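Local coordinates for protein SAM dependent methyltransferase (Agrobacterium tumefaciens, PDB 2IGT) that binds S-adenosylmethionine and probably transfers its methyl group to an acceptor that the structure does not identify, at residues L114-G118 against V119-G123; K185-I188 against G189-K192; N194-A198 against G199-A203; I208-D211 against A212-I216. One frame throughout, in Å; residues are numbered along the deposited sequence. Where two conformers were deposited one is given.

Contact 1 of 4, residues L114-G118 against V119-G123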
loop_
_atom_site.group_PDB
_atom_site.type_symbol
_atom_site.label_atom_id
_atom_site.label_comp_id
_atom_site.label_asym_id
_atom_site.label_seq_id
_atom_site.Cartn_x
_atom_site.Cartn_y
_atom_site.Cartn_z
ATOM N N LEU A 114 27.373 5.268 15.150
ATOM C CA LEU A 114 28.020 4.006 15.489
ATOM C C LEU A 114 29.255 3.813 14.621
ATOM O O LEU A 114 29.394 4.479 13.580
ATOM C CB LEU A 114 27.066 2.828 15.222
ATOM C CG LEU A 114 25.845 2.714 16.135
ATOM C CD1 LEU A 114 24.936 1.584 15.719
ATOM C CD2 LEU A 114 26.288 2.541 17.589
ATOM N N SER A 115 30.163 2.935 15.043
ATOM C CA SER A 115 31.263 2.523 14.168
ATOM C C SER A 115 31.700 1.091 14.440
ATOM O O SER A 115 31.783 0.664 15.581
ATOM C CB SER A 115 32.453 3.498 14.221
ATOM O OG SER A 115 33.286 3.265 15.338
ATOM N N LEU A 116 31.952 0.352 13.368
ATOM C CA LEU A 116 32.377 -1.043 13.458
ATOM C C LEU A 116 33.422 -1.224 12.386
ATOM O O LEU A 116 33.269 -0.722 11.265
ATOM C CB LEU A 116 31.216 -2.029 13.238
ATOM C CG LEU A 116 30.138 -2.173 14.327
ATOM C CD1 LEU A 116 29.014 -3.122 13.858
ATOM C CD2 LEU A 116 30.736 -2.619 15.709
ATOM N N LEU A 117 34.502 -1.909 12.744
ATOM C CA LEU A 117 35.562 -2.196 11.797
ATOM C C LEU A 117 36.033 -0.936 11.065
ATOM O O LEU A 117 36.331 -0.978 9.889
ATOM C CB LEU A 117 35.083 -3.267 10.788
ATOM C CG LEU A 117 36.170 -4.200 10.270
ATOM C CD1 LEU A 117 36.856 -4.925 11.448
ATOM C CD2 LEU A 117 35.559 -5.184 9.253
ATOM N N GLY A 118 36.105 0.191 11.758
ATOM C CA GLY A 118 36.643 1.408 11.155
ATOM C C GLY A 118 35.677 2.247 10.320
ATOM O O GLY A 118 36.042 3.310 9.824
ATOM N N VAL A 119 34.442 1.780 10.184
ATOM C CA VAL A 119 33.424 2.433 9.355
ATOM C C VAL A 119 32.374 3.106 10.254
ATOM O O VAL A 119 31.799 2.451 11.136
ATOM C CB VAL A 119 32.720 1.358 8.443
ATOM C CG1 VAL A 119 31.459 1.888 7.809
ATOM C CG2 VAL A 119 33.696 0.858 7.371
ATOM N N GLU A 120 32.114 4.390 10.013
ATOM C CA GLU A 120 31.106 5.144 10.757
ATOM C C GLU A 120 29.746 5.114 10.044
ATOM O O GLU A 120 29.663 5.332 8.832
ATOM C CB GLU A 120 31.576 6.589 10.985
ATOM C CG GLU A 120 32.621 6.759 12.100
ATOM C CD GLU A 120 34.008 6.288 11.716
ATOM O OE1 GLU A 120 34.417 6.514 10.550
ATOM O OE2 GLU A 120 34.700 5.700 12.580
ATOM N N PHE A 121 28.683 4.839 10.799
ATOM C CA PHE A 121 27.340 4.679 10.235
ATOM C C PHE A 121 26.306 5.031 11.303
ATOM O O PHE A 121 26.662 5.284 12.452
ATOM C CB PHE A 121 27.109 3.255 9.696
ATOM C CG PHE A 121 27.201 2.178 10.747
ATOM C CD1 PHE A 121 28.428 1.629 11.091
ATOM C CD2 PHE A 121 26.048 1.684 11.367
ATOM C CE1 PHE A 121 28.512 0.630 12.073
ATOM C CE2 PHE A 121 26.125 0.705 12.350
ATOM C CZ PHE A 121 27.362 0.167 12.696
ATOM N N LEU A 122 25.037 5.041 10.918
ATOM C CA LEU A 122 23.969 5.408 11.848
ATOM C C LEU A 122 23.170 4.202 12.314
ATOM O O LEU A 122 22.724 3.389 11.500
ATOM C CB LEU A 122 23.016 6.434 11.214
ATOM C CG LEU A 122 23.636 7.768 10.775
ATOM C CD1 LEU A 122 22.665 8.542 9.878
ATOM C CD2 LEU A 122 24.065 8.595 12.001
ATOM N N GLY A 123 22.976 4.096 13.626
ATOM C CA GLY A 123 21.863 3.314 14.162
ATOM C C GLY A 123 20.591 4.095 13.878
ATOM O O GLY A 123 20.614 5.332 13.821
#
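Leu-114 and Leu-116 pair with Phe-121 and Val-119 in a two-stranded antiparallel hairpin, strands 111-116 and 119-124, closed by a type I' turn from Leu-116 to Val-119. Four backbone bonds hold it: Leu-114 and Phe-121 exchange a pair, with Leu-114 N to Phe-121 O at 2.8 Å, and Leu-116 and Val-119 exchange another. Between them Ser-115 and Glu-120 form the non-hydrogen-bonded pair, where CA-H...O contacts run from Ser-115 CA to Val-119 O (3.1 Å) and from Glu-120 CA to Leu-114 O. Leu-117 and Gly-118 both take positive phi (Gly-118 84°), as the two central residues of a type I' turn do.

Apolar packing gathers on the face that carries Leu-114, Leu-116, Val-119 and Phe-121, which helix 166-173 covers at Val-119 and Phe-121. Phe-121 has CG wedged between its own backbone N and carbonyl carbon (chi1 62°), which swings the ring back over the partner strand. Leu-114 CB lies over one ring face in a CH-pi contact, 3.9 Å from the centroid, while Leu-116 CG meets the ring edge in its plane.

On the other face, in the conformer modelled here, one of two deposited for each residue, Glu-120 bends at chi2 (75°) and folds its carboxylate back across the strand pair, bringing OE2 to 3.5 Å from Ser-115 CB.

Contact 2 of 4, residues K185-I188 against G189-K192. With ACY (acetic acid), chain G; ACY (acetic acid), chain F.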
loop_
_atom_site.group_PDB
_atom_site.type_symbol
_atom_site.label_atom_id
_atom_site.label_comp_id
_atom_site.label_asym_id
_atom_site.label_seq_id
_atom_site.Cartn_x
_atom_site.Cartn_y
_atom_site.Cartn_z
ATOM N N LYS A 185 14.494 2.244 -2.432
ATOM C CA LYS A 185 15.127 3.558 -2.557
ATOM C C LYS A 185 15.398 4.148 -1.164
ATOM O O LYS A 185 16.405 4.828 -0.929
ATOM C CB LYS A 185 14.266 4.485 -3.430
ATOM C CG LYS A 185 14.848 5.873 -3.617
ATOM C CD LYS A 185 14.023 6.667 -4.626
ATOM C CE LYS A 185 13.988 8.163 -4.298
ATOM N NZ LYS A 185 15.333 8.809 -4.330
ATOM N N LYS A 186 14.502 3.875 -0.225
ATOM C CA LYS A 186 14.683 4.335 1.154
ATOM C C LYS A 186 15.975 3.751 1.753
ATOM O O LYS A 186 16.765 4.470 2.398
ATOM C CB LYS A 186 13.479 3.927 2.009
ATOM C CG LYS A 186 13.562 4.390 3.463
ATOM C CD LYS A 186 12.176 4.335 4.177
ATOM C CE LYS A 186 11.816 2.958 4.709
ATOM N NZ LYS A 186 11.881 1.815 3.716
ATOM N N ALA A 187 16.174 2.446 1.551
ATOM C CA ALA A 187 17.389 1.777 2.024
ATOM C C ALA A 187 18.643 2.342 1.354
ATOM O O ALA A 187 19.676 2.521 2.022
ATOM C CB ALA A 187 17.298 0.264 1.816
ATOM N N ILE A 188 18.560 2.600 0.053
ATOM C CA ILE A 188 19.701 3.185 -0.683
ATOM C C ILE A 188 20.029 4.531 -0.039
ATOM O O ILE A 188 21.192 4.851 0.165
ATOM C CB ILE A 188 19.428 3.362 -2.202
ATOM C CG1 ILE A 188 19.326 2.006 -2.940
ATOM C CG2 ILE A 188 20.481 4.274 -2.856
ATOM C CD1 ILE A 188 20.597 1.213 -3.004
ATOM N N GLY A 189 18.992 5.318 0.266
ATOM C CA GLY A 189 19.184 6.614 0.920
ATOM C C GLY A 189 19.905 6.500 2.256
ATOM O O GLY A 189 20.796 7.285 2.545
ATOM N N TRP A 190 19.531 5.511 3.059
ATOM C CA TRP A 190 20.204 5.233 4.333
ATOM C C TRP A 190 21.674 4.867 4.138
ATOM O O TRP A 190 22.538 5.332 4.879
ATOM C CB TRP A 190 19.528 4.042 5.044
ATOM C CG TRP A 190 18.144 4.302 5.519
ATOM C CD1 TRP A 190 17.557 5.517 5.773
ATOM C CD2 TRP A 190 17.173 3.304 5.866
ATOM N NE1 TRP A 190 16.264 5.327 6.235
ATOM C CE2 TRP A 190 16.009 3.978 6.293
ATOM C CE3 TRP A 190 17.174 1.898 5.831
ATOM C CZ2 TRP A 190 14.853 3.293 6.699
ATOM C CZ3 TRP A 190 16.021 1.218 6.232
ATOM C CH2 TRP A 190 14.878 1.925 6.652
ATOM N N ALA A 191 21.945 4.007 3.156
ATOM C CA ALA A 191 23.308 3.588 2.868
ATOM C C ALA A 191 24.170 4.790 2.461
ATOM O O ALA A 191 25.316 4.930 2.908
ATOM C CB ALA A 191 23.312 2.492 1.787
ATOM N N LYS A 192 23.612 5.652 1.612
ATOM C CA LYS A 192 24.290 6.883 1.183
ATOM C C LYS A 192 24.585 7.815 2.360
ATOM O O LYS A 192 25.669 8.407 2.435
ATOM C CB LYS A 192 23.449 7.612 0.124
ATOM C CG LYS A 192 23.458 6.934 -1.250
ATOM C CD LYS A 192 22.563 7.697 -2.224
ATOM C CE LYS A 192 22.544 7.055 -3.591
ATOM N NZ LYS A 192 21.612 7.773 -4.498
HETATM C C ACY G . 18.489 7.770 -2.746
HETATM O O ACY G . 19.634 8.187 -2.528
HETATM O OXT ACY G . 18.215 7.037 -3.720
HETATM C CH3 ACY G . 17.410 8.184 -1.786
HETATM C C ACY F . 11.257 1.895 -0.764
HETATM O O ACY F . 11.770 3.028 -0.826
HETATM O OXT ACY F . 11.390 1.117 0.203
HETATM C CH3 ACY F . 10.434 1.410 -1.925
#
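The first two turns of helix 185-198, in the beta-alpha-beta unit that runs from strand 177-181 to strand 205-208, make up this contact, and Ala-187 on them belongs to the S-adenosylmethionine pocket. Each amide from Gly-189 to Lys-192 bonds to the carbonyl four residues back; Ala-191 N to Ala-187 O, for example, is 2.9 Å.

Lys-186 and Trp-190, one turn apart, lie side by side and point the same way. The lysine stretches out through CD and then bends at chi3 (83°), so that its methylene chain follows the six-membered ring of the indole, with Lys-186 CE 3.6 Å from Trp-190 CZ2. Lys-186 O, the acceptor for Trp-190 N, also sits over one face of the indole, 3.4 Å from Trp-190 CG.

Ile-188 and Lys-192 touch through Ile-188 CG2 and Lys-192 CE at 3.5 Å. Beyond CG the Lys-192 chain is fully extended, which carries its ammonium to an acetate: Lys-192 NZ to O of the chain G acetate is 2.8 Å. Lys-185 NZ makes a weak bond of 3.4 Å to OXT of the same acetate, whose methyl lies against Gly-189 CA. A second acetate, chain F, accepts from Lys-186 N at 2.9 Å, in the first turn of the helix.

Both probably come from the crystallisation liquor. If they are bound as acetate, as is likely, their positions are consistent with the helix start and its lysines favouring anions: one carboxylate meets a backbone N-H near the helix N-terminus, the other is held by Lys-192 NZ and only weakly by Lys-185 NZ.

Contact 3 of 4, residues N194-A198 against G199-A203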
loop_
_atom_site.group_PDB
_atom_site.type_symbol
_atom_site.label_atom_id
_atom_site.label_comp_id
_atom_site.label_asym_id
_atom_site.label_seq_id
_atom_site.Cartn_x
_atom_site.Cartn_y
_atom_site.Cartn_z
ATOM N N ASN A 194 25.153 6.789 5.364
ATOM C CA ASN A 194 26.302 6.126 5.983
ATOM C C ASN A 194 27.609 6.381 5.221
ATOM O O ASN A 194 28.648 6.662 5.819
ATOM C CB ASN A 194 26.043 4.614 6.122
ATOM C CG ASN A 194 24.977 4.304 7.158
ATOM O OD1 ASN A 194 24.711 5.116 8.045
ATOM N ND2 ASN A 194 24.381 3.109 7.070
ATOM N N GLN A 195 27.555 6.303 3.895
ATOM C CA GLN A 195 28.725 6.662 3.098
ATOM C C GLN A 195 29.258 8.081 3.438
ATOM O O GLN A 195 30.481 8.296 3.595
ATOM C CB GLN A 195 28.387 6.531 1.604
ATOM C CG GLN A 195 29.552 6.925 0.661
ATOM C CD GLN A 195 29.128 7.024 -0.775
ATOM O OE1 GLN A 195 27.938 7.207 -1.068
ATOM N NE2 GLN A 195 30.095 6.906 -1.694
ATOM N N VAL A 196 28.346 9.046 3.542
ATOM C CA VAL A 196 28.733 10.430 3.873
ATOM C C VAL A 196 29.394 10.458 5.247
ATOM O O VAL A 196 30.505 10.971 5.386
ATOM C CB VAL A 196 27.536 11.408 3.852
ATOM C CG1 VAL A 196 27.935 12.778 4.396
ATOM C CG2 VAL A 196 26.997 11.529 2.435
ATOM N N LEU A 197 28.720 9.874 6.237
ATOM C CA LEU A 197 29.220 9.838 7.600
ATOM C C LEU A 197 30.593 9.158 7.696
ATOM O O LEU A 197 31.448 9.598 8.464
ATOM C CB LEU A 197 28.201 9.147 8.503
ATOM C CG LEU A 197 28.295 9.426 9.999
ATOM C CD1 LEU A 197 27.802 10.868 10.296
ATOM C CD2 LEU A 197 27.511 8.377 10.780
ATOM N N ALA A 198 30.802 8.111 6.899
ATOM C CA ALA A 198 32.049 7.354 6.911
ATOM C C ALA A 198 33.206 8.028 6.167
ATOM O O ALA A 198 34.343 7.542 6.220
ATOM C CB ALA A 198 31.837 5.946 6.386
ATOM N N GLY A 199 32.911 9.118 5.470
ATOM C CA GLY A 199 33.928 9.867 4.748
ATOM C C GLY A 199 34.285 9.163 3.461
ATOM O O GLY A 199 35.424 9.246 2.987
ATOM N N LEU A 200 33.312 8.457 2.892
ATOM C CA LEU A 200 33.572 7.668 1.702
ATOM C C LEU A 200 32.831 8.195 0.479
ATOM O O LEU A 200 32.680 7.467 -0.503
ATOM C CB LEU A 200 33.263 6.174 1.973
ATOM C CG LEU A 200 34.215 5.483 2.972
ATOM C CD1 LEU A 200 33.648 4.132 3.425
ATOM C CD2 LEU A 200 35.603 5.301 2.329
ATOM N N GLU A 201 32.409 9.468 0.513
ATOM C CA GLU A 201 31.680 10.078 -0.628
ATOM C C GLU A 201 32.403 10.015 -1.968
ATOM O O GLU A 201 31.756 9.908 -3.017
ATOM C CB GLU A 201 31.352 11.550 -0.362
ATOM C CG GLU A 201 30.191 11.817 0.574
ATOM C CD GLU A 201 29.791 13.297 0.575
ATOM O OE1 GLU A 201 30.135 14.004 1.562
ATOM O OE2 GLU A 201 29.149 13.742 -0.419
ATOM N N GLN A 202 33.726 10.095 -1.944
ATOM C CA GLN A 202 34.497 10.050 -3.177
ATOM C C GLN A 202 34.847 8.634 -3.634
ATOM O O GLN A 202 35.295 8.456 -4.764
ATOM C CB GLN A 202 35.749 10.942 -3.082
ATOM C CG GLN A 202 35.568 12.361 -3.663
ATOM C CD GLN A 202 34.350 13.089 -3.107
ATOM O OE1 GLN A 202 33.319 13.190 -3.774
ATOM N NE2 GLN A 202 34.457 13.582 -1.875
ATOM N N ALA A 203 34.627 7.634 -2.776
ATOM C CA ALA A 203 35.000 6.233 -3.101
ATOM C C ALA A 203 34.148 5.664 -4.242
ATOM O O ALA A 203 32.999 6.085 -4.417
ATOM C CB ALA A 203 34.921 5.335 -1.868
HETATM O O HOH W 1 31.475 12.712 3.708
#
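Gln-195 reaches forward from the last turns of helix 185-198 and holds the chain that follows with both its backbone and its side chain. Its carbonyl O accepts from Leu-200 N at 2.9 Å, in a nearly straight bond (165° at the hydrogen). Its side chain leaves with CG opposite the main-chain nitrogen (chi1 179°) and stays extended, passing Leu-200 CB and bringing NE2 to within 2.9 Å of Leu-200 O. That donor stands above the carbonyl plane, and Ala-203 N reaches the same oxygen from the opposite face, closing a type I turn from Leu-200 to Ala-203. Leu-200 O is therefore gripped by two N-H groups, while Gln-195 OE1 turns to a weak bond with Trp-207 NE1 on strand 205-208.

Val-196 O takes the second bond back into the helix, from Gly-199 N at 3.0 Å. This bond and the one from Leu-200 N, together with the positive phi of Gly-199 (78°), define a Schellman motif: the helix is capped at its C-terminal end and the chain turns off toward strand 205-208. A water donates to Val-196 O at 2.6 Å and to Glu-201 OE1 at 2.8 Å, tying the carboxylate to the helix end. Beside it, Val-196 CG2 packs obliquely on Glu-201 CG at 3.7 Å.

Ala-198 contributes its methyl, with CB set 3.9 Å from Leu-200 CD1; Leu-200 itself leans on Leu-169 of helix 166-173.

Contact 4 of 4, residues I208-D211 against A212-I216. With SAM (S-adenosylmethionine), chain D.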
loop_
_atom_site.group_PDB
_atom_site.type_symbol
_atom_site.label_atom_id
_atom_site.label_comp_id
_atom_site.label_asym_id
_atom_site.label_seq_id
_atom_site.Cartn_x
_atom_site.Cartn_y
_atom_site.Cartn_z
ATOM N N ILE A 208 22.762 0.938 -6.849
ATOM C CA ILE A 208 21.852 0.428 -7.843
ATOM C C ILE A 208 20.516 0.144 -7.140
ATOM O O ILE A 208 20.463 -0.684 -6.232
ATOM C CB ILE A 208 22.389 -0.896 -8.512
ATOM C CG1 ILE A 208 23.723 -0.676 -9.259
ATOM C CG2 ILE A 208 21.333 -1.515 -9.440
ATOM C CD1 ILE A 208 23.675 0.269 -10.476
ATOM N N CYS A 209 19.458 0.838 -7.558
ATOM C CA CYS A 209 18.135 0.609 -6.986
ATOM C C CYS A 209 17.336 -0.233 -7.994
ATOM O O CYS A 209 16.739 0.287 -8.937
ATOM C CB CYS A 209 17.447 1.932 -6.656
ATOM S SG CYS A 209 15.858 1.698 -5.795
ATOM N N GLU A 210 17.386 -1.551 -7.802
ATOM C CA GLU A 210 16.820 -2.491 -8.749
ATOM C C GLU A 210 16.577 -3.796 -8.018
ATOM O O GLU A 210 17.174 -4.053 -6.959
ATOM C CB GLU A 210 17.750 -2.698 -9.966
ATOM C CG GLU A 210 17.110 -3.545 -11.120
ATOM C CD GLU A 210 17.859 -3.498 -12.472
ATOM O OE1 GLU A 210 19.088 -3.349 -12.490
ATOM O OE2 GLU A 210 17.203 -3.631 -13.534
ATOM N N ASP A 211 15.669 -4.597 -8.557
ATOM C CA ASP A 211 15.553 -6.005 -8.157
ATOM C C ASP A 211 16.945 -6.685 -8.317
ATOM O O ASP A 211 17.624 -6.483 -9.327
ATOM C CB ASP A 211 14.497 -6.713 -9.009
ATOM C CG ASP A 211 14.365 -8.187 -8.638
ATOM O OD1 ASP A 211 13.719 -8.470 -7.603
ATOM O OD2 ASP A 211 14.960 -9.052 -9.342
ATOM N N ALA A 212 17.377 -7.443 -7.309
ATOM C CA ALA A 212 18.723 -8.006 -7.293
ATOM C C ALA A 212 18.933 -9.019 -8.412
ATOM O O ALA A 212 19.974 -8.994 -9.072
ATOM C CB ALA A 212 19.049 -8.626 -5.943
HETATM N N MSE A 213 17.970 -9.909 -8.615
HETATM C CA MSE A 213 18.113 -10.920 -9.667
HETATM C C MSE A 213 18.046 -10.332 -11.093
HETATM O O MSE A 213 18.807 -10.765 -11.970
HETATM C CB MSE A 213 17.120 -12.095 -9.497
HETATM C CG MSE A 213 17.574 -13.349 -10.331
HETATM SE SE MSE A 213 16.980 -15.003 -9.597
HETATM C CE MSE A 213 15.064 -14.682 -9.719
ATOM N N LYS A 214 17.161 -9.343 -11.315
ATOM C CA LYS A 214 17.096 -8.649 -12.594
ATOM C C LYS A 214 18.449 -7.975 -12.881
ATOM O O LYS A 214 18.983 -8.079 -13.994
ATOM C CB LYS A 214 15.991 -7.605 -12.586
ATOM C CG LYS A 214 15.866 -6.802 -13.905
ATOM C CD LYS A 214 14.538 -5.994 -13.947
ATOM C CE LYS A 214 13.338 -6.870 -14.356
ATOM N NZ LYS A 214 11.991 -6.239 -14.047
ATOM N N PHE A 215 19.007 -7.318 -11.867
ATOM C CA PHE A 215 20.289 -6.655 -12.050
ATOM C C PHE A 215 21.366 -7.670 -12.458
ATOM O O PHE A 215 22.121 -7.436 -13.416
ATOM C CB PHE A 215 20.760 -5.904 -10.801
ATOM C CG PHE A 215 22.114 -5.260 -10.994
ATOM C CD1 PHE A 215 22.255 -4.165 -11.859
ATOM C CD2 PHE A 215 23.253 -5.784 -10.381
ATOM C CE1 PHE A 215 23.502 -3.566 -12.058
ATOM C CE2 PHE A 215 24.509 -5.192 -10.587
ATOM C CZ PHE A 215 24.631 -4.083 -11.426
ATOM N N ILE A 216 21.473 -8.778 -11.725
ATOM C CA ILE A 216 22.565 -9.719 -12.037
ATOM C C ILE A 216 22.365 -10.449 -13.364
ATOM O O ILE A 216 23.353 -10.753 -14.046
ATOM C CB ILE A 216 22.920 -10.717 -10.892
ATOM C CG1 ILE A 216 21.717 -11.615 -10.545
ATOM C CG2 ILE A 216 23.513 -9.967 -9.664
ATOM C CD1 ILE A 216 22.084 -12.788 -9.636
HETATM N N SAM D . 18.653 -10.220 4.832
HETATM C CA SAM D . 18.161 -9.693 6.135
HETATM C C SAM D . 16.843 -10.401 6.498
HETATM O O SAM D . 16.270 -11.192 5.727
HETATM O OXT SAM D . 16.331 -10.202 7.608
HETATM C CB SAM D . 18.011 -8.155 6.090
HETATM C CG SAM D . 16.742 -7.589 5.410
HETATM S SD SAM D . 16.664 -7.928 3.609
HETATM C CE SAM D . 17.497 -9.480 3.348
HETATM C "C5'" SAM D . 18.051 -6.907 3.046
HETATM C "C4'" SAM D . 17.658 -5.936 1.947
HETATM O "O4'" SAM D . 17.061 -6.641 0.872
HETATM C "C3'" SAM D . 16.607 -4.889 2.334
HETATM O "O3'" SAM D . 17.233 -3.622 2.450
HETATM C "C2'" SAM D . 15.548 -4.903 1.221
HETATM O "O2'" SAM D . 15.207 -3.622 0.728
HETATM C "C1'" SAM D . 16.294 -5.708 0.141
HETATM N N9 SAM D . 15.468 -6.429 -0.824
HETATM C C8 SAM D . 14.308 -7.152 -0.609
HETATM N N7 SAM D . 13.910 -7.682 -1.781
HETATM C C5 SAM D . 14.787 -7.311 -2.755
HETATM C C6 SAM D . 14.836 -7.542 -4.136
HETATM N N6 SAM D . 13.918 -8.282 -4.739
HETATM N N1 SAM D . 15.903 -7.033 -4.872
HETATM C C2 SAM D . 16.849 -6.258 -4.249
HETATM N N3 SAM D . 16.793 -5.992 -2.887
HETATM C C4 SAM D . 15.762 -6.509 -2.157
HETATM O O HOH W 2 15.857 -10.301 -6.568
#
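Asp-211 OD1 is gripped from several directions: the adenine amino group, SAM N6, donates to it at 2.9 Å, Arg-100 of the second subunit forms a salt bridge with it, and a water that accepts from the backbone N of Met-213, a selenomethionine, donates to it weakly. The other oxygen, Asp-211 OD2, uses its anti lone pair to accept from Lys-214 N at 3.0 Å. With CG extended away from the main-chain nitrogen (chi1 179°), the carboxylate lies between the first turn of helix 212-222 and the adenine.

Next along the chain, Ala-212 N gives its hydrogen to SAM N1 at 2.9 Å, so adenine is read along its N1-N6 edge. Asp-211 O accepts from Phe-215 N as the helix begins.

Glu-210 crosses Lys-214 and Phe-215 at about a right angle. Its OE1 lies in plane at the ring edge, 3.3 Å from Phe-215 CD1; OE2 rests against Lys-214 CG and forms a salt bridge with Arg-218. Ile-208 CG2 packs off-centre on the same ring, 3.7 Å from Phe-215 CD1.

An N-cap aspartate that also receives the adenine amino group is an arrangement familiar from the cofactor site of Rossmann-like methyltransferases.

Contacts 2 and 3 lie on one helix, 185-198, at its start and its end: the first, partly buried, exposes lysines that meet acetates and buries Ala-187, Ile-188 and Ala-191; the second is a surface C-cap that satisfies carbonyls with N-H groups and a water. Contact 1 is a partly buried hairpin whose apolar face packs on neighbouring helices; it touches contact 3, where Leu-122 N probably bonds Asn-194 OD1. Contact 4, also partly buried, caps a different helix and is the most directly engaged with S-adenosylmethionine; contact 2 reaches the cofactor through Ala-187 and meets contact 4 where Ile-188 packs on Ile-208 O. Contacts 1 and 4 stand furthest apart, their centres about 26 Å apart.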